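Local coordinates for penicillin binding protein 2X (PDB 5U47) that probably cross-links the peptides of adjacent glycan strands in septal peptidoglycan as a division transpeptidase, and is the kind of enzyme that beta-lactams inactivate by acylating an essential serine, at residues S591-P602 with I625-I636; I672-T683 with T698-D707. The protein carries 1 engineered substitution. All coordinates share one frame; numbering follows the deposited sequence.

Contact 1 (S591-P602 with I625-I636); sequences SYQTGDIIGKTP and IEKVSVDAKENI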
loop_
_atom_site.group_PDB
_atom_site.type_symbol
_atom_site.label_atom_id
_atom_site.label_comp_id
_atom_site.label_asym_id
_atom_site.label_seq_id
_atom_site.Cartn_x
_atom_site.Cartn_y
_atom_site.Cartn_z
ATOM N N SER A 591 -16.864 -5.292 -16.429
ATOM C CA SER A 591 -16.765 -6.745 -16.358
ATOM C C SER A 591 -15.303 -7.165 -16.129
ATOM O O SER A 591 -14.364 -6.439 -16.512
ATOM C CB SER A 591 -17.331 -7.384 -17.640
ATOM O OG SER A 591 -16.509 -7.077 -18.750
ATOM N N TYR A 592 -15.114 -8.317 -15.480
ATOM C CA TYR A 592 -13.772 -8.877 -15.242
ATOM C C TYR A 592 -13.844 -10.401 -15.199
ATOM O O TYR A 592 -14.806 -10.956 -14.682
ATOM C CB TYR A 592 -13.162 -8.387 -13.905
ATOM C CG TYR A 592 -11.810 -9.015 -13.603
ATOM C CD1 TYR A 592 -10.655 -8.605 -14.289
ATOM C CD2 TYR A 592 -11.686 -10.048 -12.672
ATOM C CE1 TYR A 592 -9.424 -9.195 -14.046
ATOM C CE2 TYR A 592 -10.453 -10.643 -12.413
ATOM C CZ TYR A 592 -9.324 -10.207 -13.087
ATOM O OH TYR A 592 -8.099 -10.803 -12.826
ATOM N N GLN A 593 -12.837 -11.057 -15.766
ATOM C CA GLN A 593 -12.731 -12.516 -15.710
ATOM C C GLN A 593 -11.264 -12.898 -15.457
ATOM O O GLN A 593 -10.346 -12.164 -15.826
ATOM C CB GLN A 593 -13.347 -13.170 -16.961
ATOM C CG GLN A 593 -12.837 -12.677 -18.286
ATOM C CD GLN A 593 -13.640 -13.236 -19.463
ATOM O OE1 GLN A 593 -14.859 -13.052 -19.563
ATOM N NE2 GLN A 593 -12.956 -13.898 -20.361
ATOM N N THR A 594 -11.041 -14.012 -14.785
ATOM C CA THR A 594 -9.680 -14.393 -14.424
ATOM C C THR A 594 -8.819 -14.791 -15.583
ATOM O O THR A 594 -7.615 -14.550 -15.554
ATOM C CB THR A 594 -9.623 -15.606 -13.470
ATOM O OG1 THR A 594 -10.147 -16.767 -14.117
ATOM C CG2 THR A 594 -10.401 -15.359 -12.198
ATOM N N GLY A 595 -9.433 -15.386 -16.606
ATOM C CA GLY A 595 -8.666 -16.012 -17.669
ATOM C C GLY A 595 -8.157 -17.343 -17.086
ATOM O O GLY A 595 -8.490 -17.696 -15.936
ATOM N N ASP A 596 -7.360 -18.076 -17.868
ATOM C CA ASP A 596 -6.799 -19.378 -17.440
ATOM C C ASP A 596 -5.758 -19.212 -16.358
ATOM O O ASP A 596 -4.668 -18.727 -16.635
ATOM C CB ASP A 596 -6.117 -20.102 -18.609
ATOM C CG ASP A 596 -7.082 -20.551 -19.663
ATOM O OD1 ASP A 596 -8.201 -21.003 -19.309
ATOM O OD2 ASP A 596 -6.694 -20.493 -20.862
ATOM N N ILE A 597 -6.083 -19.632 -15.138
ATOM C CA ILE A 597 -5.146 -19.502 -14.009
ATOM C C ILE A 597 -4.745 -20.832 -13.360
ATOM O O ILE A 597 -3.950 -20.835 -12.419
ATOM C CB ILE A 597 -5.655 -18.495 -12.943
ATOM C CG1 ILE A 597 -7.008 -18.920 -12.373
ATOM C CG2 ILE A 597 -5.758 -17.085 -13.542
ATOM C CD1 ILE A 597 -7.450 -18.065 -11.203
ATOM N N ILE A 598 -5.252 -21.955 -13.879
ATOM C CA ILE A 598 -4.882 -23.276 -13.335
ATOM C C ILE A 598 -3.409 -23.483 -13.682
ATOM O O ILE A 598 -2.995 -23.219 -14.816
ATOM C CB ILE A 598 -5.725 -24.439 -13.931
ATOM C CG1 ILE A 598 -7.223 -24.192 -13.745
ATOM C CG2 ILE A 598 -5.315 -25.787 -13.318
ATOM C CD1 ILE A 598 -7.657 -24.017 -12.310
ATOM N N GLY A 599 -2.622 -23.937 -12.714
ATOM C CA GLY A 599 -1.185 -24.099 -12.925
ATOM C C GLY A 599 -0.376 -22.857 -12.572
ATOM O O GLY A 599 0.841 -22.956 -12.410
ATOM N N LYS A 600 -1.017 -21.680 -12.465
ATOM C CA LYS A 600 -0.279 -20.465 -12.059
ATOM C C LYS A 600 0.047 -20.475 -10.561
ATOM O O LYS A 600 -0.428 -21.335 -9.817
ATOM C CB LYS A 600 -1.045 -19.194 -12.418
ATOM C CG LYS A 600 -0.994 -18.893 -13.897
ATOM C CD LYS A 600 -1.678 -17.583 -14.246
ATOM C CE LYS A 600 -1.093 -16.986 -15.518
ATOM N NZ LYS A 600 -0.994 -17.988 -16.622
ATOM N N THR A 601 0.845 -19.503 -10.132
ATOM C CA THR A 601 1.235 -19.381 -8.728
ATOM C C THR A 601 0.109 -18.668 -7.967
ATOM O O THR A 601 -0.336 -17.595 -8.388
ATOM C CB THR A 601 2.564 -18.626 -8.591
ATOM O OG1 THR A 601 3.527 -19.210 -9.480
ATOM C CG2 THR A 601 3.078 -18.689 -7.159
ATOM N N PRO A 602 -0.387 -19.277 -6.865
ATOM C CA PRO A 602 -1.495 -18.709 -6.097
ATOM C C PRO A 602 -1.259 -17.289 -5.612
ATOM O O PRO A 602 -2.114 -16.434 -5.809
ATOM C CB PRO A 602 -1.618 -19.667 -4.905
ATOM C CG PRO A 602 -1.149 -20.953 -5.434
ATOM C CD PRO A 602 -0.011 -20.600 -6.336
ATOM N N ILE A 625 -1.893 -23.377 -8.498
ATOM C CA ILE A 625 -3.351 -23.382 -8.460
ATOM C C ILE A 625 -3.862 -24.703 -9.072
ATOM O O ILE A 625 -3.557 -25.011 -10.230
ATOM C CB ILE A 625 -3.927 -22.186 -9.225
ATOM C CG1 ILE A 625 -3.599 -20.921 -8.445
ATOM C CG2 ILE A 625 -5.436 -22.343 -9.423
ATOM C CD1 ILE A 625 -4.065 -19.636 -9.094
ATOM N N GLU A 626 -4.632 -25.462 -8.294
ATOM C CA GLU A 626 -5.211 -26.722 -8.746
ATOM C C GLU A 626 -6.677 -26.550 -9.165
ATOM O O GLU A 626 -7.100 -27.115 -10.173
ATOM C CB GLU A 626 -5.081 -27.778 -7.657
ATOM C CG GLU A 626 -5.611 -29.137 -8.051
ATOM C CD GLU A 626 -5.366 -30.179 -6.981
ATOM O OE1 GLU A 626 -4.253 -30.209 -6.407
ATOM O OE2 GLU A 626 -6.289 -30.975 -6.716
ATOM N N LYS A 627 -7.456 -25.805 -8.382
ATOM C CA LYS A 627 -8.860 -25.544 -8.723
ATOM C C LYS A 627 -9.260 -24.145 -8.327
ATOM O O LYS A 627 -8.666 -23.552 -7.398
ATOM C CB LYS A 627 -9.801 -26.520 -8.023
ATOM C CG LYS A 627 -9.706 -27.940 -8.518
ATOM C CD LYS A 627 -10.660 -28.853 -7.774
ATOM C CE LYS A 627 -10.413 -30.298 -8.176
ATOM N NZ LYS A 627 -11.256 -31.228 -7.389
ATOM N N VAL A 628 -10.272 -23.627 -9.019
ATOM C CA VAL A 628 -10.816 -22.294 -8.734
ATOM C C VAL A 628 -12.337 -22.409 -8.744
ATOM O O VAL A 628 -12.895 -23.151 -9.575
ATOM C CB VAL A 628 -10.336 -21.252 -9.766
ATOM C CG1 VAL A 628 -10.746 -19.847 -9.350
ATOM C CG2 VAL A 628 -8.816 -21.318 -9.923
ATOM N N SER A 629 -13.008 -21.666 -7.855
ATOM C CA SER A 629 -14.480 -21.759 -7.714
ATOM C C SER A 629 -15.292 -21.089 -8.836
ATOM O O SER A 629 -16.517 -21.199 -8.852
ATOM C CB SER A 629 -14.932 -21.197 -6.370
ATOM O OG SER A 629 -14.717 -19.802 -6.291
ATOM N N VAL A 630 -14.609 -20.378 -9.726
ATOM C CA VAL A 630 -15.208 -19.744 -10.891
ATOM C C VAL A 630 -14.353 -20.123 -12.102
ATOM O O VAL A 630 -13.137 -20.366 -11.981
ATOM C CB VAL A 630 -15.300 -18.203 -10.758
ATOM C CG1 VAL A 630 -16.238 -17.817 -9.613
ATOM C CG2 VAL A 630 -13.925 -17.566 -10.571
ATOM N N ASP A 631 -14.990 -20.151 -13.264
ATOM C CA ASP A 631 -14.332 -20.534 -14.508
ATOM C C ASP A 631 -13.546 -19.376 -15.145
ATOM O O ASP A 631 -13.756 -18.212 -14.819
ATOM C CB ASP A 631 -15.382 -21.068 -15.490
ATOM C CG ASP A 631 -16.120 -22.303 -14.963
ATOM O OD1 ASP A 631 -15.531 -23.073 -14.163
ATOM O OD2 ASP A 631 -17.281 -22.511 -15.381
ATOM N N ALA A 632 -12.673 -19.726 -16.088
ATOM C CA ALA A 632 -11.793 -18.773 -16.756
ATOM C C ALA A 632 -12.510 -17.603 -17.425
ATOM O O ALA A 632 -11.976 -16.503 -17.441
ATOM C CB ALA A 632 -10.916 -19.497 -17.790
ATOM N N LYS A 633 -13.705 -17.840 -17.967
ATOM C CA LYS A 633 -14.453 -16.800 -18.676
ATOM C C LYS A 633 -15.720 -16.391 -17.939
ATOM O O LYS A 633 -16.629 -15.806 -18.526
ATOM C CB LYS A 633 -14.801 -17.257 -20.101
ATOM C CG LYS A 633 -13.582 -17.469 -20.976
ATOM C CD LYS A 633 -13.980 -17.841 -22.397
ATOM C CE LYS A 633 -12.756 -17.850 -23.293
ATOM N NZ LYS A 633 -13.103 -18.217 -24.690
ATOM N N GLU A 634 -15.768 -16.701 -16.656
ATOM C CA GLU A 634 -16.888 -16.360 -15.835
ATOM C C GLU A 634 -16.678 -14.931 -15.327
ATOM O O GLU A 634 -15.589 -14.583 -14.873
ATOM C CB GLU A 634 -16.961 -17.336 -14.666
ATOM C CG GLU A 634 -18.186 -17.161 -13.801
ATOM C CD GLU A 634 -18.379 -18.298 -12.810
ATOM O OE1 GLU A 634 -17.789 -19.389 -13.001
ATOM O OE2 GLU A 634 -19.136 -18.085 -11.835
ATOM N N ASN A 635 -17.709 -14.100 -15.424
ATOM C CA ASN A 635 -17.589 -12.727 -14.957
ATOM C C ASN A 635 -17.561 -12.722 -13.447
ATOM O O ASN A 635 -18.347 -13.433 -12.819
ATOM C CB ASN A 635 -18.734 -11.847 -15.431
ATOM C CG ASN A 635 -18.512 -10.401 -15.040
ATOM O OD1 ASN A 635 -17.606 -9.757 -15.560
ATOM N ND2 ASN A 635 -19.316 -9.894 -14.105
ATOM N N ILE A 636 -16.629 -11.954 -12.874
ATOM C CA ILE A 636 -16.486 -11.831 -11.437
ATOM C C ILE A 636 -16.808 -10.373 -11.071
ATOM O O ILE A 636 -16.129 -9.443 -11.526
ATOM C CB ILE A 636 -15.066 -12.175 -10.973
ATOM C CG1 ILE A 636 -14.660 -13.555 -11.454
ATOM C CG2 ILE A 636 -14.974 -12.165 -9.454
ATOM C CD1 ILE A 636 -13.228 -13.878 -11.095
HETATM O O HOH W 1 -16.357 -10.813 -17.696
HETATM O O HOH W 2 -10.701 -19.254 -12.981
HETATM O O HOH W 3 -13.230 -15.542 -14.124
#
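Backbone bonds join 591-602 to 625-636 at both ends: Gly599 and Lys600 bond to the backbone O and N of Ile625, Gly599 N giving to Ile625 O (2.9 Å) and Ile625 N to Lys600 O, while farther on Ile636 N meets Tyr592 O at 2.8 Å and Gly595 N meets Ala632 O. With CG anti to the backbone N (chi1 -175°), Asn635 brings its amide end to the other segment, where the carbonyl OD1 suits a backbone N-H and accepts Tyr592 N at 2.9 Å, the donor tilted 24° from the carbonyl plane; a water donating to OD1 also reaches Gln593 OE1. Thr594 has a polar and an apolar branch: OG1 donates to Gly595 O and accepts from a water, while CG2 presses on Ile636 CD1 at 3.4 Å, a tight fit. Branched, apolar Ile625 packs CB on Ile597 O of the 597-600 turn (3.5 Å), its CG1 sliding past Pro602 CG at 3.9 Å. Ile597 CD1 and Ile598 CD1 both touch Val628 CG2, Ile597 crossing that valine at about a right angle. Gly599, at positive phi (90°), suits the third position of the type II turn. The loop, which runs into helix 602-611, is bonded to edge strand 625-628 and the turn after it, within the small alpha/beta fold of a PASTA domain.

Contact 2 (I672-T683 with T698-D707); sequences IKITYKGGKSGT and TKKITITLGD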
loop_
_atom_site.group_PDB
_atom_site.type_symbol
_atom_site.label_atom_id
_atom_site.label_comp_id
_atom_site.label_asym_id
_atom_site.label_seq_id
_atom_site.Cartn_x
_atom_site.Cartn_y
_atom_site.Cartn_z
ATOM N N ILE A 672 -16.754 -33.266 2.236
ATOM C CA ILE A 672 -17.164 -33.073 3.618
ATOM C C ILE A 672 -18.653 -32.776 3.630
ATOM O O ILE A 672 -19.138 -32.013 2.803
ATOM C CB ILE A 672 -16.380 -31.910 4.252
ATOM C CG1 ILE A 672 -14.892 -32.263 4.297
ATOM C CG2 ILE A 672 -16.920 -31.583 5.641
ATOM C CD1 ILE A 672 -14.010 -31.112 4.720
ATOM N N LYS A 673 -19.368 -33.389 4.564
ATOM C CA LYS A 673 -20.813 -33.191 4.725
ATOM C C LYS A 673 -21.068 -31.968 5.598
ATOM O O LYS A 673 -20.665 -31.944 6.759
ATOM C CB LYS A 673 -21.416 -34.428 5.394
ATOM C CG LYS A 673 -22.871 -34.335 5.825
ATOM C CD LYS A 673 -23.849 -34.505 4.679
ATOM C CE LYS A 673 -25.288 -34.554 5.193
ATOM N NZ LYS A 673 -25.728 -33.242 5.755
ATOM N N ILE A 674 -21.762 -30.973 5.054
ATOM C CA ILE A 674 -22.058 -29.747 5.796
ATOM C C ILE A 674 -23.512 -29.682 6.228
ATOM O O ILE A 674 -24.405 -29.961 5.449
ATOM C CB ILE A 674 -21.767 -28.461 4.964
ATOM C CG1 ILE A 674 -20.313 -28.416 4.483
ATOM C CG2 ILE A 674 -22.072 -27.212 5.795
ATOM C CD1 ILE A 674 -19.298 -28.311 5.600
ATOM N N THR A 675 -23.726 -29.314 7.482
ATOM C CA THR A 675 -25.049 -29.071 8.031
ATOM C C THR A 675 -25.131 -27.569 8.257
ATOM O O THR A 675 -24.245 -27.006 8.910
ATOM C CB THR A 675 -25.222 -29.821 9.368
ATOM O OG1 THR A 675 -25.174 -31.226 9.117
ATOM C CG2 THR A 675 -26.546 -29.481 10.025
ATOM N N TYR A 676 -26.143 -26.905 7.703
ATOM C CA TYR A 676 -26.268 -25.453 7.862
ATOM C C TYR A 676 -27.283 -25.035 8.894
ATOM O O TYR A 676 -28.320 -25.667 9.053
ATOM C CB TYR A 676 -26.645 -24.770 6.529
ATOM C CG TYR A 676 -25.599 -24.946 5.462
ATOM C CD1 TYR A 676 -24.471 -24.117 5.417
ATOM C CD2 TYR A 676 -25.721 -25.947 4.505
ATOM C CE1 TYR A 676 -23.499 -24.287 4.444
ATOM C CE2 TYR A 676 -24.755 -26.128 3.529
ATOM C CZ TYR A 676 -23.653 -25.292 3.492
ATOM O OH TYR A 676 -22.695 -25.486 2.527
ATOM N N LYS A 677 -26.947 -23.967 9.609
ATOM C CA LYS A 677 -27.859 -23.295 10.516
ATOM C C LYS A 677 -27.930 -21.858 9.989
ATOM O O LYS A 677 -26.904 -21.199 9.892
ATOM C CB LYS A 677 -27.329 -23.234 11.947
ATOM C CG LYS A 677 -27.260 -24.543 12.706
ATOM C CD LYS A 677 -26.638 -24.327 14.083
ATOM C CE LYS A 677 -27.453 -23.399 14.972
ATOM N NZ LYS A 677 -26.832 -23.283 16.320
ATOM N N GLY A 678 -29.112 -21.387 9.623
ATOM C CA GLY A 678 -29.269 -20.007 9.145
ATOM C C GLY A 678 -29.694 -19.924 7.699
ATOM O O GLY A 678 -29.662 -20.922 6.976
ATOM N N GLY A 679 -30.089 -18.715 7.288
ATOM C CA GLY A 679 -30.577 -18.452 5.933
ATOM C C GLY A 679 -29.485 -18.544 4.893
ATOM O O GLY A 679 -28.346 -18.164 5.158
ATOM N N LYS A 680 -29.849 -19.039 3.708
ATOM C CA LYS A 680 -28.913 -19.242 2.585
ATOM C C LYS A 680 -28.142 -17.992 2.127
ATOM O O LYS A 680 -27.019 -18.096 1.629
ATOM C CB LYS A 680 -29.663 -19.873 1.397
ATOM C CG LYS A 680 -28.849 -19.982 0.108
ATOM C CD LYS A 680 -29.388 -21.029 -0.860
ATOM C CE LYS A 680 -29.103 -22.450 -0.385
ATOM N NZ LYS A 680 -29.540 -23.464 -1.377
ATOM N N SER A 681 -28.749 -16.824 2.306
ATOM C CA SER A 681 -28.151 -15.544 1.899
ATOM C C SER A 681 -26.910 -15.117 2.709
ATOM O O SER A 681 -26.135 -14.264 2.266
ATOM C CB SER A 681 -29.212 -14.441 2.009
ATOM O OG SER A 681 -28.681 -13.166 1.693
ATOM N N GLY A 682 -26.724 -15.713 3.881
ATOM C CA GLY A 682 -25.657 -15.309 4.758
ATOM C C GLY A 682 -24.270 -15.857 4.513
ATOM O O GLY A 682 -24.012 -16.625 3.590
ATOM N N THR A 683 -23.376 -15.394 5.370
ATOM C CA THR A 683 -21.995 -15.775 5.373
ATOM C C THR A 683 -21.738 -16.437 6.716
ATOM O O THR A 683 -22.445 -16.193 7.696
ATOM C CB THR A 683 -21.062 -14.552 5.235
ATOM O OG1 THR A 683 -21.479 -13.540 6.156
ATOM C CG2 THR A 683 -21.108 -13.979 3.843
ATOM N N THR A 698 -11.837 -34.923 8.933
ATOM C CA THR A 698 -13.016 -34.091 9.040
ATOM C C THR A 698 -14.072 -34.586 8.045
ATOM O O THR A 698 -13.898 -34.437 6.832
ATOM C CB THR A 698 -12.638 -32.619 8.767
ATOM O OG1 THR A 698 -11.636 -32.196 9.718
ATOM C CG2 THR A 698 -13.859 -31.712 8.886
ATOM N N LYS A 699 -15.156 -35.174 8.557
ATOM C CA LYS A 699 -16.212 -35.734 7.699
ATOM C C LYS A 699 -17.451 -34.871 7.682
ATOM O O LYS A 699 -18.186 -34.853 6.692
ATOM C CB LYS A 699 -16.637 -37.118 8.208
ATOM C CG LYS A 699 -15.506 -38.093 8.517
ATOM C CD LYS A 699 -14.571 -38.311 7.336
ATOM C CE LYS A 699 -13.521 -39.364 7.662
ATOM N NZ LYS A 699 -12.598 -39.590 6.517
ATOM N N LYS A 700 -17.681 -34.173 8.793
ATOM C CA LYS A 700 -18.865 -33.352 8.979
ATOM C C LYS A 700 -18.546 -32.043 9.690
ATOM O O LYS A 700 -17.707 -32.006 10.589
ATOM C CB LYS A 700 -19.873 -34.090 9.869
ATOM C CG LYS A 700 -20.339 -35.438 9.354
ATOM C CD LYS A 700 -21.323 -36.082 10.328
ATOM C CE LYS A 700 -21.766 -37.445 9.841
ATOM N NZ LYS A 700 -22.893 -37.961 10.669
ATOM N N ILE A 701 -19.230 -30.977 9.282
ATOM C CA ILE A 701 -19.107 -29.709 9.953
ATOM C C ILE A 701 -20.482 -29.062 10.012
ATOM O O ILE A 701 -21.271 -29.153 9.061
ATOM C CB ILE A 701 -18.167 -28.728 9.227
ATOM C CG1 ILE A 701 -16.804 -29.352 8.908
ATOM C CG2 ILE A 701 -17.974 -27.479 10.072
ATOM C CD1 ILE A 701 -15.932 -28.474 8.024
ATOM N N THR A 702 -20.777 -28.440 11.144
ATOM C CA THR A 702 -21.978 -27.637 11.273
ATOM C C THR A 702 -21.524 -26.191 11.087
ATOM O O THR A 702 -20.687 -25.676 11.841
ATOM C CB THR A 702 -22.706 -27.816 12.612
ATOM O OG1 THR A 702 -23.199 -29.148 12.696
ATOM C CG2 THR A 702 -23.898 -26.861 12.706
ATOM N N ILE A 703 -22.062 -25.559 10.056
ATOM C CA ILE A 703 -21.752 -24.173 9.736
ATOM C C ILE A 703 -22.963 -23.297 10.035
ATOM O O ILE A 703 -24.064 -23.552 9.527
ATOM C CB ILE A 703 -21.439 -24.054 8.242
ATOM C CG1 ILE A 703 -20.090 -24.714 7.928
ATOM C CG2 ILE A 703 -21.468 -22.603 7.766
ATOM C CD1 ILE A 703 -18.889 -23.993 8.494
ATOM N N THR A 704 -22.737 -22.242 10.809
ATOM C CA THR A 704 -23.759 -21.265 11.110
ATOM C C THR A 704 -23.577 -20.104 10.140
ATOM O O THR A 704 -22.456 -19.610 9.945
ATOM C CB THR A 704 -23.647 -20.778 12.562
ATOM O OG1 THR A 704 -23.743 -21.905 13.438
ATOM C CG2 THR A 704 -24.765 -19.764 12.917
ATOM N N LEU A 705 -24.672 -19.687 9.522
ATOM C CA LEU A 705 -24.675 -18.565 8.587
ATOM C C LEU A 705 -25.412 -17.372 9.215
ATOM O O LEU A 705 -26.426 -17.543 9.880
ATOM C CB LEU A 705 -25.375 -18.948 7.280
ATOM C CG LEU A 705 -24.791 -20.111 6.496
ATOM C CD1 LEU A 705 -25.725 -20.477 5.352
ATOM C CD2 LEU A 705 -23.400 -19.775 5.996
ATOM N N GLY A 706 -24.882 -16.174 8.997
ATOM C CA GLY A 706 -25.484 -14.935 9.491
ATOM C C GLY A 706 -25.639 -13.977 8.318
ATOM O O GLY A 706 -24.643 -13.558 7.711
ATOM N N ASP A 707 -26.887 -13.661 7.968
ATOM C CA ASP A 707 -27.160 -12.722 6.857
ATOM C C ASP A 707 -27.329 -11.304 7.419
ATOM O O ASP A 707 -26.359 -10.737 7.937
ATOM C CB ASP A 707 -28.356 -13.171 5.966
ATOM C CG ASP A 707 -29.614 -13.560 6.768
ATOM O OD1 ASP A 707 -29.492 -14.057 7.911
ATOM O OD2 ASP A 707 -30.733 -13.402 6.231
ATOM O OXT ASP A 707 -28.398 -10.687 7.397
HETATM O O HOH W 4 -24.638 -21.495 15.882
HETATM O O HOH W 5 -28.212 -16.281 7.097
#
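Ile674 and Tyr676 share a first torsion near -60° (chi1 -57° and -63°), CG1 of Ile674 and CG of Tyr676 both anti to the carbonyl carbon, and from there they meet Ile701, Ile703 and Leu705 on one face of the sheet. The second bend of Ile674, chi2 -65°, carries CD1 to Ile701 CB at 3.8 Å, while its other branch, CG2, meets Ile703 CG1. The Tyr676 side chain lies alongside Ile703, pointing the same way, and its CD1 comes 3.9 Å from Leu705 CD1; Ile674 CG2 sits over one ring face, offset toward the rim. Beta-branched residues suit these extended strands, and the flat ring brings a broad apolar surface to the same face.

The backbones of strands 673-677 and 700-706 run parallel, laced by six alternating N-H to carbonyl bonds from Lys673 N to Lys699 O through to Leu705 N to Lys677 O, the last at 2.7 Å and nearly straight. The other face is polar: Lys677 lays CD against Thr704 OG1 (3.8 Å), and one water links its NZ to that hydroxyl. After the turn at 679-682 the chain doubles back, and Thr683 and Gly706 form an antiparallel hydrogen-bonded pair, with Gly706 N to Thr683 O at 2.8 Å. Gly682 suits its place because a CB there would run into the backbone of Gly706 and Asp707.

Helix 660-670 packs on the apolar face through Ala667 against Ile674 and Val663 against Tyr676, whose ring also takes a cation-pi contact from Lys660. Strand 700-706 is central, with 673-677 on one flank and 683-687 on the other, where Val684 touches Ile703 and Leu705.

Contact 1 and contact 2 belong to successive PASTA domains, and the first closes along the chain before the second opens. Their centres lie 25 Å apart and their nearest atoms about 11 Å, so they do not touch; helix 660-670, which packs on contact 2, also touches Lys627 and Ser629 of contact 1. Each domain has three strands in the order 1-3-2, but contact 1 joins the lead-in loop to an edge strand, whereas contact 2 pairs an edge strand with the central one. Their centres stand 24 Å and 34 Å from the chain's centre; Ile636 O of contact 1 accepts a hydrogen bond from Arg450 NH1. Neither contact includes Ser295, probably the acylated serine of the transpeptidase domain's SxxK motif.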